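Pyridoxamine 5-phosphate-dependent dehydrase (PDB 3B8X) removes the C3'-hydroxyl group from GDP-4-keto-6-deoxy-D-mannose by combined transamination and deoxygenation, a step in the biosynthesis of L-colitose for the O-antigen. Local coordinates at residues Glu206-His209 / Ile210-Ile214. The protein carries 1 engineered substitution. Numbering follows the deposited sequence.
Sequences EIYH and ILLCI
L212 lays its CD1 methyl over one face of the Y208 ring, a CH-pi contact with CD1 3.9 Å from the ring centroid and 19° off the ring normal. The methyl is displaced toward the phenol end, CZ being its closest ring atom at 3.7 Å. With CG of Y208 anti to the backbone N (chi1 178°), the ring reaches toward the following turn, although the CB of Y208 points away from it. The same CD1 lies 4.1 Å from CD2 of H209, meeting that imidazole obliquely. One residue earlier in the helix, CG2 of I207 touches CD1 of L211 at 3.6 Å. Y208/L212 and I207/L211 are i to i+4 pairs within one alpha helix, as four successive backbone bonds confirm, from I210 N to E206 O (2.8 Å) through C213 N to H209 O (3.0 Å).

The E206 side is looser: its side chain meets CD1 of I210 alone, CG coming closest at 3.8 Å, whereas several ring atoms of Y208, itself partly exposed, surround L212 CD1. The carboxylate turns to another partner, OE2 accepting a bond from the backbone N of K73. H209 is buried, and its ND1 is bonded to the backbone N of K228.

Helix 205-214 packs against the antiparallel end of the large aminotransferase sheet: I207 and L211 meet T202 and I200 of strand 198-202, Y208, L211 and L212 rest on V53 of strand 51-55, and Y208 stacks on Y51. Helix 58-68 covers I210, L211 and I214 through L64 and A68.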
# COMPACT_ATOMS: atom_id res chain seq x y z
N GLU B 206 -19.40 -6.65 9.40
CA GLU B 206 -19.46 -5.42 8.56
C GLU B 206 -18.06 -4.87 8.28
O GLU B 206 -17.72 -4.52 7.13
CB GLU B 206 -20.30 -4.27 9.15
CG GLU B 206 -20.48 -3.11 8.14
CD GLU B 206 -21.10 -1.86 8.77
OE1 GLU B 206 -21.11 -1.81 10.01
OE2 GLU B 206 -21.50 -0.91 8.05
N ILE B 207 -17.27 -4.78 9.35
CA ILE B 207 -15.90 -4.33 9.23
C ILE B 207 -15.15 -5.26 8.28
O ILE B 207 -14.41 -4.80 7.42
CB ILE B 207 -15.23 -4.34 10.60
CG1 ILE B 207 -15.84 -3.25 11.47
CG2 ILE B 207 -13.76 -4.05 10.47
CD1 ILE B 207 -15.36 -1.85 11.14
N TYR B 208 -15.30 -6.57 8.47
CA TYR B 208 -14.72 -7.60 7.60
C TYR B 208 -15.04 -7.33 6.13
O TYR B 208 -14.18 -7.20 5.27
CB TYR B 208 -15.35 -8.94 7.97
CG TYR B 208 -14.84 -10.07 7.11
CD1 TYR B 208 -13.48 -10.18 6.82
CD2 TYR B 208 -15.70 -11.04 6.59
CE1 TYR B 208 -12.96 -11.21 6.03
CE2 TYR B 208 -15.19 -12.07 5.76
CZ TYR B 208 -13.83 -12.17 5.51
OH TYR B 208 -13.29 -13.19 4.76
N HIS B 209 -16.32 -7.18 5.81
CA HIS B 209 -16.66 -6.85 4.44
C HIS B 209 -16.09 -5.51 4.00
O HIS B 209 -15.60 -5.39 2.87
CB HIS B 209 -18.20 -6.93 4.27
CG HIS B 209 -18.72 -8.33 4.38
ND1 HIS B 209 -20.06 -8.64 4.43
CD2 HIS B 209 -18.05 -9.51 4.45
CE1 HIS B 209 -20.20 -9.95 4.52
NE2 HIS B 209 -18.99 -10.50 4.54
N ILE B 210 -16.09 -4.50 4.88
CA ILE B 210 -15.56 -3.20 4.47
C ILE B 210 -14.09 -3.37 4.15
O ILE B 210 -13.56 -2.79 3.19
CB ILE B 210 -15.67 -2.13 5.58
CG1 ILE B 210 -17.13 -1.62 5.73
CG2 ILE B 210 -14.80 -0.96 5.23
CD1 ILE B 210 -17.48 -0.94 7.11
N LEU B 211 -13.43 -4.20 4.93
CA LEU B 211 -12.00 -4.43 4.71
C LEU B 211 -11.78 -5.09 3.35
O LEU B 211 -10.90 -4.69 2.59
CB LEU B 211 -11.38 -5.28 5.83
CG LEU B 211 -11.33 -4.50 7.17
CD1 LEU B 211 -11.11 -5.41 8.38
CD2 LEU B 211 -10.24 -3.39 7.15
N LEU B 212 -12.59 -6.10 3.04
CA LEU B 212 -12.46 -6.82 1.78
C LEU B 212 -12.64 -5.92 0.57
O LEU B 212 -12.02 -6.13 -0.49
CB LEU B 212 -13.47 -7.94 1.69
CG LEU B 212 -13.26 -9.09 2.69
CD1 LEU B 212 -14.46 -10.00 2.58
CD2 LEU B 212 -11.98 -9.84 2.38
N CYS B 213 -13.50 -4.92 0.72
CA CYS B 213 -13.74 -3.96 -0.36
C CYS B 213 -12.60 -2.95 -0.53
O CYS B 213 -12.12 -2.71 -1.64
CB CYS B 213 -15.04 -3.20 -0.03
SG CYS B 213 -15.48 -1.85 -1.18
N ILE B 214 -12.17 -2.33 0.58
CA ILE B 214 -11.13 -1.31 0.49
C ILE B 214 -9.71 -1.82 0.27
O ILE B 214 -8.80 -1.04 -0.09
CB ILE B 214 -11.24 -0.29 1.59
CG1 ILE B 214 -11.07 -0.99 2.96
CG2 ILE B 214 -12.51 0.51 1.43
CD1 ILE B 214 -10.94 0.05 4.09